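PDB 3T0Y: response regulator from Caulobacter vibrioides, which probably takes part in stress signalling, its sigma-factor-like domain, the part modelled here, imitating a sigma factor to bind an anti-sigma protein. Local coordinates for residues 27-32 with 41-46; 48-53 with 68-73; 91-96 with 134-139. All blocks are in the same frame, centred on the assembly; numbering follows the deposited sequence.

Contact 1 (27-32 with 41-46)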
ATOM      1  N   TYR C  27      -7.593 -15.022   1.235  1.00 25.15           N
ATOM      2  CA  TYR C  27      -6.647 -15.226   2.334  1.00 23.46           C
ATOM      3  C   TYR C  27      -5.324 -14.518   2.099  1.00 22.22           C
ATOM      4  O   TYR C  27      -4.837 -13.831   2.975  1.00 22.44           O
ATOM      5  CB  TYR C  27      -6.474 -16.712   2.615  1.00 25.32           C
ATOM      6  CG  TYR C  27      -7.809 -17.299   2.964  1.00 32.99           C
ATOM      7  CD1 TYR C  27      -8.308 -17.199   4.257  1.00 33.39           C
ATOM      8  CD2 TYR C  27      -8.609 -17.879   1.993  1.00 33.91           C
ATOM      9  CE1 TYR C  27      -9.543 -17.698   4.582  1.00 37.47           C
ATOM     10  CE2 TYR C  27      -9.859 -18.386   2.308  1.00 38.91           C
ATOM     11  CZ  TYR C  27     -10.317 -18.293   3.606  1.00 42.96           C
ATOM     12  OH  TYR C  27     -11.554 -18.786   3.937  1.00 47.47           O
ATOM     13  N   ILE C  28      -4.782 -14.629   0.894  1.00 24.38           N
ATOM     14  CA  ILE C  28      -3.590 -13.892   0.563  1.00 22.96           C
ATOM     15  C   ILE C  28      -3.867 -12.394   0.711  1.00 26.14           C
ATOM     16  O   ILE C  28      -2.976 -11.631   1.074  1.00 24.48           O
ATOM     17  CB  ILE C  28      -3.036 -14.275  -0.844  1.00 23.87           C
ATOM     18  CG1 ILE C  28      -1.579 -13.842  -0.996  1.00 22.81           C
ATOM     19  CG2 ILE C  28      -3.875 -13.688  -1.959  1.00 24.90           C
ATOM     20  CD1 ILE C  28      -0.696 -14.332   0.122  1.00 21.56           C
ATOM     21  N   ARG C  29      -5.104 -11.956   0.491  1.00 23.12           N
ATOM     22  CA  ARG C  29      -5.362 -10.523   0.645  1.00 21.39           C
ATOM     23  C   ARG C  29      -5.282 -10.146   2.098  1.00 23.54           C
ATOM     24  O   ARG C  29      -4.808  -9.054   2.437  1.00 20.63           O
ATOM     25  CB  ARG C  29      -6.730 -10.104   0.119  1.00 24.22           C
ATOM     26  CG  ARG C  29      -6.945 -10.290  -1.353  1.00 25.32           C
ATOM     27  CD  ARG C  29      -8.331  -9.750  -1.733  1.00 31.79           C
ATOM     28  NE  ARG C  29      -8.369  -8.288  -1.786  1.00 30.55           N
ATOM     29  CZ  ARG C  29      -9.413  -7.542  -1.433  1.00 36.54           C
ATOM     30  NH1 ARG C  29     -10.517  -8.119  -0.971  1.00 32.98           N
ATOM     31  NH2 ARG C  29      -9.348  -6.215  -1.531  1.00 35.00           N
ATOM     32  N   ARG C  30      -5.782 -11.032   2.959  1.00 23.61           N
ATOM     33  CA  ARG C  30      -5.726 -10.772   4.386  1.00 25.19           C
ATOM     34  C   ARG C  30      -4.266 -10.659   4.798  1.00 24.54           C
ATOM     35  O   ARG C  30      -3.893  -9.739   5.508  1.00 22.38           O
ATOM     36  CB  ARG C  30      -6.411 -11.876   5.198  1.00 25.09           C
ATOM     37  CG  ARG C  30      -6.290 -11.661   6.710  1.00 27.98           C
ATOM     38  CD  ARG C  30      -6.794 -12.846   7.504  1.00 29.17           C
ATOM     39  NE  ARG C  30      -6.165 -14.069   7.039  1.00 22.65           N
ATOM     40  CZ  ARG C  30      -6.558 -15.291   7.357  1.00 30.44           C
ATOM     41  NH1 ARG C  30      -7.604 -15.472   8.155  1.00 35.76           N
ATOM     42  NH2 ARG C  30      -5.921 -16.329   6.844  1.00 22.42           N
ATOM     43  N   TYR C  31      -3.443 -11.601   4.348  1.00 22.87           N
ATOM     44  CA  TYR C  31      -2.044 -11.610   4.750  1.00 23.01           C
ATOM     45  C   TYR C  31      -1.347 -10.353   4.224  1.00 20.90           C
ATOM     46  O   TYR C  31      -0.628  -9.673   4.958  1.00 20.25           O
ATOM     47  CB  TYR C  31      -1.355 -12.861   4.227  1.00 15.98           C
ATOM     48  CG  TYR C  31       0.130 -12.867   4.445  1.00 17.05           C
ATOM     49  CD1 TYR C  31       0.654 -12.960   5.729  1.00 19.39           C
ATOM     50  CD2 TYR C  31       1.015 -12.778   3.371  1.00 15.21           C
ATOM     51  CE1 TYR C  31       2.013 -12.955   5.948  1.00 15.69           C
ATOM     52  CE2 TYR C  31       2.380 -12.781   3.578  1.00 17.05           C
ATOM     53  CZ  TYR C  31       2.873 -12.874   4.886  1.00 17.59           C
ATOM     54  OH  TYR C  31       4.226 -12.900   5.132  1.00 14.94           O
ATOM     55  N   ALA C  32      -1.587 -10.051   2.950  1.00 16.44           N
ATOM     56  CA  ALA C  32      -0.963  -8.931   2.268  1.00 18.60           C
ATOM     57  C   ALA C  32      -1.201  -7.645   3.025  1.00 18.15           C
ATOM     58  O   ALA C  32      -0.267  -6.866   3.260  1.00 20.60           O
ATOM     59  CB  ALA C  32      -1.522  -8.825   0.827  1.00 14.36           C
ATOM     60  N   THR C  41      -1.975  -1.262  -0.536  1.00 24.01           N
ATOM     61  CA  THR C  41      -0.617  -1.757  -0.597  1.00 21.00           C
ATOM     62  C   THR C  41      -0.629  -3.296  -0.740  1.00 26.46           C
ATOM     63  O   THR C  41       0.105  -3.860  -1.575  1.00 20.06           O
ATOM     64  CB  THR C  41       0.195  -1.323   0.639  1.00 21.56           C
ATOM     65  OG1 THR C  41       0.119   0.105   0.790  1.00 23.53           O
ATOM     66  CG2 THR C  41       1.654  -1.717   0.484  1.00 19.10           C
ATOM     67  N   GLY C  42      -1.488  -3.967   0.030  1.00 21.61           N
ATOM     68  CA  GLY C  42      -1.555  -5.431  -0.023  1.00 23.60           C
ATOM     69  C   GLY C  42      -1.999  -5.952  -1.393  1.00 27.40           C
ATOM     70  O   GLY C  42      -1.400  -6.874  -1.957  1.00 21.90           O
ATOM     71  N   ASP C  43      -3.052  -5.345  -1.938  1.00 23.80           N
ATOM     72  CA  ASP C  43      -3.527  -5.692  -3.267  1.00 25.30           C
ATOM     73  C   ASP C  43      -2.482  -5.396  -4.328  1.00 23.48           C
ATOM     74  O   ASP C  43      -2.395  -6.095  -5.321  1.00 26.22           O
ATOM     75  CB  ASP C  43      -4.833  -4.964  -3.585  1.00 26.74           C
ATOM     76  CG  ASP C  43      -5.984  -5.446  -2.726  1.00 29.96           C
ATOM     77  OD1 ASP C  43      -5.795  -6.455  -2.024  1.00 30.21           O
ATOM     78  OD2 ASP C  43      -7.082  -4.848  -2.762  1.00 38.12           O
ATOM     79  N   HIS C  44      -1.687  -4.361  -4.135  1.00 26.27           N
ATOM     80  CA  HIS C  44      -0.611  -4.100  -5.085  1.00 28.89           C
ATOM     81  C   HIS C  44       0.309  -5.322  -5.189  1.00 26.68           C
ATOM     82  O   HIS C  44       0.689  -5.749  -6.284  1.00 24.61           O
ATOM     83  CB  HIS C  44       0.201  -2.865  -4.680  1.00 21.93           C
ATOM     84  CG  HIS C  44       1.564  -2.822  -5.304  1.00 26.53           C
ATOM     85  ND1 HIS C  44       1.768  -2.505  -6.633  1.00 29.22           N
ATOM     86  CD2 HIS C  44       2.791  -3.080  -4.786  1.00 21.38           C
ATOM     87  CE1 HIS C  44       3.062  -2.553  -6.902  1.00 23.32           C
ATOM     88  NE2 HIS C  44       3.704  -2.904  -5.800  1.00 27.50           N
ATOM     89  N   TYR C  45       0.650  -5.898  -4.036  1.00 23.32           N
ATOM     90  CA  TYR C  45       1.629  -6.981  -3.985  1.00 22.37           C
ATOM     91  C   TYR C  45       1.044  -8.310  -4.467  1.00 22.47           C
ATOM     92  O   TYR C  45       1.728  -9.123  -5.090  1.00 22.27           O
ATOM     93  CB  TYR C  45       2.209  -7.114  -2.570  1.00 22.80           C
ATOM     94  CG  TYR C  45       3.344  -6.157  -2.316  1.00 23.67           C
ATOM     95  CD1 TYR C  45       4.555  -6.303  -2.994  1.00 24.56           C
ATOM     96  CD2 TYR C  45       3.205  -5.095  -1.429  1.00 25.08           C
ATOM     97  CE1 TYR C  45       5.606  -5.428  -2.781  1.00 25.48           C
ATOM     98  CE2 TYR C  45       4.259  -4.207  -1.199  1.00 24.98           C
ATOM     99  CZ  TYR C  45       5.456  -4.387  -1.883  1.00 24.46           C
ATOM    100  OH  TYR C  45       6.511  -3.542  -1.669  1.00 22.48           O
ATOM    101  N   VAL C  46      -0.223  -8.519  -4.156  1.00 16.86           N
ATOM    102  CA  VAL C  46      -0.937  -9.652  -4.685  1.00 25.50           C
ATOM    103  C   VAL C  46      -0.975  -9.605  -6.223  1.00 25.34           C
ATOM    104  O   VAL C  46      -0.751 -10.623  -6.890  1.00 17.65           O
ATOM    105  CB  VAL C  46      -2.381  -9.715  -4.125  1.00 19.66           C
ATOM    106  CG1 VAL C  46      -3.097 -10.913  -4.706  1.00 24.10           C
ATOM    107  CG2 VAL C  46      -2.356  -9.777  -2.597  1.00 20.74           C
TER
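In the sigma2-like region, helices 25-36 and 39-54 form a helical hairpin, closed where A32 settles onto G42 and R29 clasps D43. The segment axes come within 8.4 Å at 126° between their directions, a close approach made possible by the lack of a side chain at G42. A32 CB lies 3.4 Å from G42 O and, tightly, 3.5 Å from G42 CA. One turn further on, V46 lays its two methyls against neighbouring turns of helix 25-36: CG2 stands 3.7 Å from A32 CB, and CG1 passes I28 CG2 at 4.0 Å.

This hairpin belongs to the helical bundle that probably resembles region 2 of a sigma factor, and its polar border is the salt bridge. The R29 chain bends at chi3 (76°), presenting its guanidinium side-on to the carboxylate, one nitrogen to each oxygen. R29 NH2 gives the nearly straight bond, 2.9 Å from D43 OD2 on its syn lone pair; R29 NE meets D43 OD1 at 3.2 Å, tilted 31° out of the carboxylate plane. Q39 NE2 donates to D43 OD1 and to R29 O, steadying the carboxylate against the helix it faces. Aromatic packing from the chain of another protein reaches both D43 and V46.

Contact 2 (48-53 with 68-73)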
ATOM      1  N   VAL C  48       1.044  -8.028  -8.339  1.00 23.61           N
ATOM      2  CA  VAL C  48       2.372  -8.310  -8.854  1.00 28.04           C
ATOM      3  C   VAL C  48       2.657  -9.818  -8.862  1.00 35.50           C
ATOM      4  O   VAL C  48       3.278 -10.349  -9.808  1.00 33.97           O
ATOM      5  CB  VAL C  48       3.443  -7.598  -8.024  1.00 29.46           C
ATOM      6  CG1 VAL C  48       4.827  -8.076  -8.434  1.00 31.77           C
ATOM      7  CG2 VAL C  48       3.302  -6.069  -8.166  1.00 25.22           C
ATOM      8  N   ALA C  49       2.186 -10.498  -7.818  1.00 23.48           N
ATOM      9  CA  ALA C  49       2.426 -11.940  -7.655  1.00 31.17           C
ATOM     10  C   ALA C  49       1.688 -12.729  -8.702  1.00 29.64           C
ATOM     11  O   ALA C  49       2.249 -13.632  -9.311  1.00 31.65           O
ATOM     12  CB  ALA C  49       1.998 -12.419  -6.275  1.00 25.04           C
ATOM     13  N   LEU C  50       0.419 -12.398  -8.891  1.00 26.58           N
ATOM     14  CA  LEU C  50      -0.411 -13.126  -9.823  1.00 30.34           C
ATOM     15  C   LEU C  50       0.081 -12.888 -11.239  1.00 35.79           C
ATOM     16  O   LEU C  50      -0.071 -13.741 -12.106  1.00 39.17           O
ATOM     17  CB  LEU C  50      -1.874 -12.703  -9.685  1.00 29.54           C
ATOM     18  CG  LEU C  50      -2.404 -12.980  -8.279  1.00 26.01           C
ATOM     19  CD1 LEU C  50      -3.808 -12.446  -8.093  1.00 28.83           C
ATOM     20  CD2 LEU C  50      -2.353 -14.468  -8.011  1.00 32.08           C
ATOM     21  N   GLU C  51       0.685 -11.736 -11.476  1.00 35.38           N
ATOM     22  CA  GLU C  51       1.183 -11.432 -12.809  1.00 38.15           C
ATOM     23  C   GLU C  51       2.466 -12.188 -13.069  1.00 37.99           C
ATOM     24  O   GLU C  51       2.717 -12.629 -14.186  1.00 40.37           O
ATOM     25  CB  GLU C  51       1.382  -9.927 -12.992  1.00 37.16           C
ATOM     26  CG  GLU C  51       0.071  -9.192 -13.232  1.00 42.82           C
ATOM     27  CD  GLU C  51       0.232  -7.683 -13.200  1.00 57.39           C
ATOM     28  OE1 GLU C  51       1.242  -7.210 -12.621  1.00 55.17           O
ATOM     29  OE2 GLU C  51      -0.644  -6.974 -13.753  1.00 57.33           O
ATOM     30  N   ALA C  52       3.281 -12.339 -12.034  1.00 39.34           N
ATOM     31  CA  ALA C  52       4.492 -13.139 -12.145  1.00 40.38           C
ATOM     32  C   ALA C  52       4.122 -14.562 -12.575  1.00 41.64           C
ATOM     33  O   ALA C  52       4.868 -15.233 -13.304  1.00 41.46           O
ATOM     34  CB  ALA C  52       5.235 -13.152 -10.814  1.00 38.05           C
ATOM     35  N   LEU C  53       2.951 -15.012 -12.131  1.00 37.78           N
ATOM     36  CA  LEU C  53       2.525 -16.379 -12.388  1.00 37.61           C
ATOM     37  C   LEU C  53       1.843 -16.504 -13.745  1.00 41.77           C
ATOM     38  O   LEU C  53       2.118 -17.442 -14.496  1.00 37.28           O
ATOM     39  CB  LEU C  53       1.590 -16.871 -11.285  1.00 36.71           C
ATOM     40  CG  LEU C  53       2.223 -17.211  -9.933  1.00 38.21           C
ATOM     41  CD1 LEU C  53       1.185 -17.113  -8.818  1.00 28.98           C
ATOM     42  CD2 LEU C  53       2.881 -18.601  -9.963  1.00 32.95           C
ATOM     43  N   VAL C  68       0.077 -22.876  -0.168  1.00 21.97           N
ATOM     44  CA  VAL C  68       1.436 -22.679   0.332  1.00 22.97           C
ATOM     45  C   VAL C  68       2.334 -22.133  -0.784  1.00 23.93           C
ATOM     46  O   VAL C  68       3.107 -21.197  -0.569  1.00 19.47           O
ATOM     47  CB  VAL C  68       2.005 -23.966   0.965  1.00 21.58           C
ATOM     48  CG1 VAL C  68       3.505 -23.863   1.216  1.00 17.27           C
ATOM     49  CG2 VAL C  68       1.269 -24.298   2.266  1.00 17.37           C
ATOM     50  N   ALA C  69       2.196 -22.692  -1.979  1.00 20.59           N
ATOM     51  CA  ALA C  69       2.996 -22.278  -3.124  1.00 18.62           C
ATOM     52  C   ALA C  69       2.679 -20.842  -3.532  1.00 19.38           C
ATOM     53  O   ALA C  69       3.552 -20.105  -3.966  1.00 22.85           O
ATOM     54  CB  ALA C  69       2.779 -23.252  -4.309  1.00 21.65           C
ATOM     55  N   LEU C  70       1.428 -20.438  -3.362  1.00 20.88           N
ATOM     56  CA  LEU C  70       1.019 -19.070  -3.653  1.00 20.15           C
ATOM     57  C   LEU C  70       1.698 -18.065  -2.703  1.00 24.91           C
ATOM     58  O   LEU C  70       2.268 -17.067  -3.143  1.00 20.10           O
ATOM     59  CB  LEU C  70      -0.496 -18.936  -3.517  1.00 20.93           C
ATOM     60  CG  LEU C  70      -1.047 -17.519  -3.651  1.00 22.80           C
ATOM     61  CD1 LEU C  70      -0.736 -16.929  -5.033  1.00 17.26           C
ATOM     62  CD2 LEU C  70      -2.546 -17.452  -3.342  1.00 23.59           C
ATOM     63  N   TYR C  71       1.640 -18.328  -1.404  1.00 20.90           N
ATOM     64  CA  TYR C  71       2.296 -17.445  -0.450  1.00 19.54           C
ATOM     65  C   TYR C  71       3.801 -17.464  -0.618  1.00 16.98           C
ATOM     66  O   TYR C  71       4.450 -16.484  -0.338  1.00 18.78           O
ATOM     67  CB  TYR C  71       1.983 -17.853   0.975  1.00 19.38           C
ATOM     68  CG  TYR C  71       0.617 -17.465   1.472  1.00 22.45           C
ATOM     69  CD1 TYR C  71      -0.534 -17.940   0.858  1.00 20.86           C
ATOM     70  CD2 TYR C  71       0.483 -16.657   2.594  1.00 19.26           C
ATOM     71  CE1 TYR C  71      -1.778 -17.616   1.342  1.00 20.79           C
ATOM     72  CE2 TYR C  71      -0.752 -16.316   3.083  1.00 19.17           C
ATOM     73  CZ  TYR C  71      -1.883 -16.807   2.459  1.00 22.17           C
ATOM     74  OH  TYR C  71      -3.116 -16.483   2.965  1.00 20.29           O
ATOM     75  N   ARG C  72       4.361 -18.592  -1.030  1.00 16.54           N
ATOM     76  CA  ARG C  72       5.784 -18.641  -1.363  1.00 18.37           C
ATOM     77  C   ARG C  72       6.113 -17.655  -2.481  1.00 18.79           C
ATOM     78  O   ARG C  72       7.095 -16.925  -2.387  1.00 21.03           O
ATOM     79  CB  ARG C  72       6.215 -20.070  -1.746  1.00 20.95           C
ATOM     80  CG  ARG C  72       7.684 -20.200  -2.051  1.00 21.92           C
ATOM     81  CD  ARG C  72       8.065 -21.649  -2.361  1.00 27.52           C
ATOM     82  NE  ARG C  72       9.360 -21.757  -3.033  1.00 27.30           N
ATOM     83  CZ  ARG C  72      10.513 -22.058  -2.439  1.00 32.33           C
ATOM     84  NH1 ARG C  72      10.570 -22.295  -1.133  1.00 26.89           N
ATOM     85  NH2 ARG C  72      11.624 -22.129  -3.163  1.00 37.44           N
ATOM     86  N   VAL C  73       5.284 -17.604  -3.525  1.00 18.60           N
ATOM     87  CA  VAL C  73       5.530 -16.638  -4.596  1.00 20.01           C
ATOM     88  C   VAL C  73       5.300 -15.200  -4.129  1.00 23.69           C
ATOM     89  O   VAL C  73       6.096 -14.308  -4.430  1.00 26.04           O
ATOM     90  CB  VAL C  73       4.697 -16.908  -5.855  1.00 24.38           C
ATOM     91  CG1 VAL C  73       4.796 -15.710  -6.814  1.00 27.00           C
ATOM     92  CG2 VAL C  73       5.172 -18.161  -6.538  1.00 23.55           C
TER
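V73 is the main bump of this interface, pushing its two methyls from helix 66-80 toward the side of helix 39-54 where A49 and L53 stand one turn apart. V73 CG1 rests beside A49, 4.1 Å from A49 O and 4.4 Å from A49 CB. The small alanine leaves a shallow dip there, and the backbones draw nearest at this point, with A49 CA 6.4 Å from V73 CA. V73 CG2 meets L53 CD2 head-on, tip to tip, at 4.1 Å.

L70, one turn earlier on the same helix, makes the second bump. With CG anti to the backbone N (chi1 174°), its branched end swings in toward helix 39-54, and a single methyl, CD1, rests over the crease between two leucine methyls: 4.2 Å from L50 CD2 and 4.2 Å from L53 CD1. L50 leaves its helix pointing away from the partner, yet its end bends back to supply one side of this crease. L53 therefore serves both bumps, one methyl to each.

The two helices belong to the sigma2-like helical bundle and pass at a steep angle, 107° between directions, with the segment axes 10.1 Å apart, so only short patches of each surface meet. L17 and L21 of helix 17-21 close over L53, L58 backs V73, and I28 of helix 25-36 lies against L70. Beyond L50 an apolar side chain from the chain of another protein continues the packing.

Contact 3 (91-96 with 134-139); sequences MRIAPR and AEIDAE
Two successive bends, chi2 -70° and chi3 -61°, curl the R92 side chain so that its guanidinium comes up to E139, whose own chain runs straight out beyond CG to meet it. The two side chains cross at about a right angle. R92 NH2 stands 3.0 Å from E139 OE2 in a salt bridge, but the guanidinium and carboxylate planes are 73° apart and the oxygen comes in obliquely. A single nitrogen and a single oxygen thus make the closest meeting, unlike a flat, paired grip.

E135, one turn back on the helix, has its CG anti to the backbone N and then bends at chi2, which turns the chain obliquely across I93. E135 CG packs 3.8 Å from I93 CG1 while the carboxylate comes up to R92, E135 OE1 lying 3.6 Å from R92 O and 3.9 Å from R92 CB. No N-H of the guanidinium points at E135 OE1; R92 NE is 4.6 Å from it, so any attraction between them is of charge alone. E135 OE1 also lies 2.4 Å from E139 OE2, so close that one of the two acids may be protonated.

Here the loop that leads into helix 95-106 is fastened to the end of helix 122-140, the long last helix of the sigma-like domain. That domain is of the helix-turn-helix clan, and helices 111-118 and 122-140 are probably its paired elements. A94 occupies the N-cap position of helix 95-106, two residues after R92.

Below the charged groups the contact turns apolar. I93 CD1 touches I136 CG1 at 4.2 Å, and L140 and A132 of the same helix add to the cover of I93. The same R92 guanidinium also makes a cation-pi contact with W78, and R92 NH1 donates weakly to L79 O.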
HETATM    1  N   MSE C  91       6.424   1.010  -2.186  1.00 23.78           N
HETATM    2  CA  MSE C  91       5.350   0.192  -1.642  1.00 24.75           C
HETATM    3  C   MSE C  91       5.771  -0.561  -0.362  1.00 28.96           C
HETATM    4  O   MSE C  91       4.928  -1.125   0.355  1.00 25.35           O
HETATM    5  CB  MSE C  91       4.791  -0.744  -2.714  1.00 24.05           C
HETATM    6  CG  MSE C  91       4.219   0.002  -3.930  1.00 23.98           C
HETATM    7 SE   MSE C  91       3.044   1.536  -3.484  0.80 21.29          SE
HETATM    8  CE  MSE C  91       1.476   0.441  -3.260  1.00 18.42           C
ATOM      9  N   ARG C  92       7.073  -0.554  -0.080  1.00 24.83           N
ATOM     10  CA  ARG C  92       7.615  -1.178   1.136  1.00 25.71           C
ATOM     11  C   ARG C  92       7.567  -0.237   2.328  1.00 27.98           C
ATOM     12  O   ARG C  92       7.897  -0.629   3.438  1.00 24.71           O
ATOM     13  CB  ARG C  92       9.062  -1.619   0.912  1.00 27.56           C
ATOM     14  CG  ARG C  92       9.193  -2.751  -0.080  1.00 30.51           C
ATOM     15  CD  ARG C  92       8.638  -4.017   0.532  1.00 27.50           C
ATOM     16  NE  ARG C  92       9.409  -4.346   1.724  1.00 31.55           N
ATOM     17  CZ  ARG C  92      10.410  -5.218   1.744  1.00 34.10           C
ATOM     18  NH1 ARG C  92      10.726  -5.881   0.640  1.00 29.43           N
ATOM     19  NH2 ARG C  92      11.074  -5.439   2.875  1.00 31.25           N
ATOM     20  N   ILE C  93       7.193   1.017   2.091  1.00 21.53           N
ATOM     21  CA  ILE C  93       7.026   1.966   3.178  1.00 24.68           C
ATOM     22  C   ILE C  93       5.592   1.913   3.732  1.00 22.16           C
ATOM     23  O   ILE C  93       4.616   1.885   2.971  1.00 19.28           O
ATOM     24  CB  ILE C  93       7.314   3.386   2.679  1.00 26.86           C
ATOM     25  CG1 ILE C  93       8.768   3.472   2.212  1.00 24.92           C
ATOM     26  CG2 ILE C  93       6.998   4.399   3.760  1.00 21.70           C
ATOM     27  CD1 ILE C  93       9.052   4.644   1.354  1.00 27.18           C
ATOM     28  N   ALA C  94       5.469   1.907   5.050  1.00 19.05           N
ATOM     29  CA  ALA C  94       4.151   1.953   5.681  1.00 27.30           C
ATOM     30  C   ALA C  94       3.370   3.069   5.035  1.00 23.80           C
ATOM     31  O   ALA C  94       3.890   4.174   4.876  1.00 25.29           O
ATOM     32  CB  ALA C  94       4.265   2.199   7.180  1.00 23.65           C
ATOM     33  N   PRO C  95       2.120   2.784   4.654  1.00 21.13           N
ATOM     34  CA  PRO C  95       1.258   3.730   3.931  1.00 26.67           C
ATOM     35  C   PRO C  95       1.223   5.155   4.515  1.00 24.96           C
ATOM     36  O   PRO C  95       1.367   6.113   3.750  1.00 24.94           O
ATOM     37  CB  PRO C  95      -0.119   3.066   4.003  1.00 25.78           C
ATOM     38  CG  PRO C  95       0.205   1.574   4.028  1.00 24.16           C
ATOM     39  CD  PRO C  95       1.476   1.474   4.840  1.00 23.44           C
ATOM     40  N   ARG C  96       1.037   5.312   5.821  1.00 23.23           N
ATOM     41  CA  ARG C  96       0.942   6.655   6.371  0.50 24.11           C
ATOM     42  C   ARG C  96       2.289   7.372   6.298  1.00 22.56           C
ATOM     43  O   ARG C  96       2.342   8.598   6.172  1.00 20.94           O
ATOM     44  CB  ARG C  96       0.394   6.634   7.801  0.50 25.77           C
ATOM     45  CG  ARG C  96      -0.662   7.714   8.070  0.50 31.93           C
ATOM     46  CD  ARG C  96      -1.948   7.456   7.265  0.50 34.41           C
ATOM     47  NE  ARG C  96      -2.766   8.661   7.092  0.50 34.49           N
ATOM     48  CZ  ARG C  96      -3.924   8.687   6.441  0.50 34.63           C
ATOM     49  NH1 ARG C  96      -4.408   7.571   5.908  0.50 41.19           N
ATOM     50  NH2 ARG C  96      -4.603   9.823   6.322  0.50 38.24           N
ATOM     51  N   ALA C 134      13.681   6.104   7.732  1.00 35.68           N
ATOM     52  CA  ALA C 134      14.225   4.908   8.365  1.00 37.38           C
ATOM     53  C   ALA C 134      14.114   3.721   7.428  1.00 42.13           C
ATOM     54  O   ALA C 134      15.086   3.003   7.198  1.00 45.64           O
ATOM     55  CB  ALA C 134      13.496   4.611   9.668  1.00 33.33           C
ATOM     56  N   GLU C 135      12.918   3.518   6.890  1.00 39.25           N
ATOM     57  CA  GLU C 135      12.683   2.400   5.999  1.00 41.74           C
ATOM     58  C   GLU C 135      13.596   2.489   4.773  1.00 42.33           C
ATOM     59  O   GLU C 135      14.216   1.504   4.373  1.00 43.81           O
ATOM     60  CB  GLU C 135      11.203   2.331   5.603  1.00 35.66           C
ATOM     61  CG  GLU C 135      10.882   1.334   4.514  1.00 33.38           C
ATOM     62  CD  GLU C 135      11.347  -0.077   4.848  1.00 42.10           C
ATOM     63  OE1 GLU C 135      11.478  -0.887   3.903  1.00 42.83           O
ATOM     64  OE2 GLU C 135      11.587  -0.370   6.042  1.00 39.18           O
ATOM     65  N   ILE C 136      13.690   3.671   4.180  1.00 40.70           N
ATOM     66  CA  ILE C 136      14.551   3.858   3.017  1.00 43.88           C
ATOM     67  C   ILE C 136      16.007   3.516   3.339  1.00 47.78           C
ATOM     68  O   ILE C 136      16.690   2.882   2.542  1.00 46.53           O
ATOM     69  CB  ILE C 136      14.487   5.302   2.484  1.00 45.80           C
ATOM     70  CG1 ILE C 136      13.036   5.703   2.206  1.00 41.12           C
ATOM     71  CG2 ILE C 136      15.322   5.435   1.231  1.00 41.23           C
ATOM     72  CD1 ILE C 136      12.872   7.119   1.703  1.00 34.70           C
ATOM     73  N   ASP C 137      16.477   3.923   4.513  1.00 45.96           N
ATOM     74  CA  ASP C 137      17.880   3.717   4.859  1.00 45.94           C
ATOM     75  C   ASP C 137      18.179   2.253   5.170  1.00 50.46           C
ATOM     76  O   ASP C 137      19.272   1.763   4.887  1.00 55.43           O
ATOM     77  CB  ASP C 137      18.308   4.630   6.015  1.00 47.51           C
ATOM     78  CG  ASP C 137      18.363   6.111   5.610  1.00 58.49           C
ATOM     79  OD1 ASP C 137      18.427   6.402   4.387  1.00 55.30           O
ATOM     80  OD2 ASP C 137      18.347   6.983   6.516  1.00 52.36           O
ATOM     81  N   ALA C 138      17.197   1.551   5.728  1.00 49.45           N
ATOM     82  CA  ALA C 138      17.385   0.156   6.113  1.00 49.23           C
ATOM     83  C   ALA C 138      17.378  -0.810   4.925  1.00 53.78           C
ATOM     84  O   ALA C 138      18.326  -1.581   4.738  1.00 54.82           O
ATOM     85  CB  ALA C 138      16.351  -0.262   7.160  1.00 46.79           C
ATOM     86  N   GLU C 139      16.322  -0.762   4.113  1.00 48.75           N
ATOM     87  CA  GLU C 139      16.136  -1.759   3.057  1.00 53.31           C
ATOM     88  C   GLU C 139      16.036  -1.161   1.649  1.00 59.42           C
ATOM     89  O   GLU C 139      16.455  -1.787   0.668  1.00 58.73           O
ATOM     90  CB  GLU C 139      14.879  -2.596   3.335  1.00 58.60           C
ATOM     91  CG  GLU C 139      14.669  -2.996   4.805  1.00 55.07           C
ATOM     92  CD  GLU C 139      13.255  -3.513   5.061  1.00 59.40           C
ATOM     93  OE1 GLU C 139      13.056  -4.322   6.000  1.00 62.67           O
ATOM     94  OE2 GLU C 139      12.337  -3.110   4.310  1.00 55.02           O
TER

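Contacts 1 and 2 share helix 39-54 and sit side by side in the sigma2-like region, their centres 11 Å apart. Y71 joins them: its OH lies 3.2 Å from Y27 O, probably as a hydrogen bond, and its ring packs on Y31. Contact 3, in the other sigma-like region, has its centre about 17 Å from that of contact 1, yet the two touch through packing: H44 and Y45 press on M91, and Y45 OH lies 3.1 Å from R92 CD. Contacts 2 and 3 are farther apart, about 22 Å between centres and 7 Å between nearest atoms. All three also touch the second subunit, while contacts 1 and 2 meet the chain of another protein.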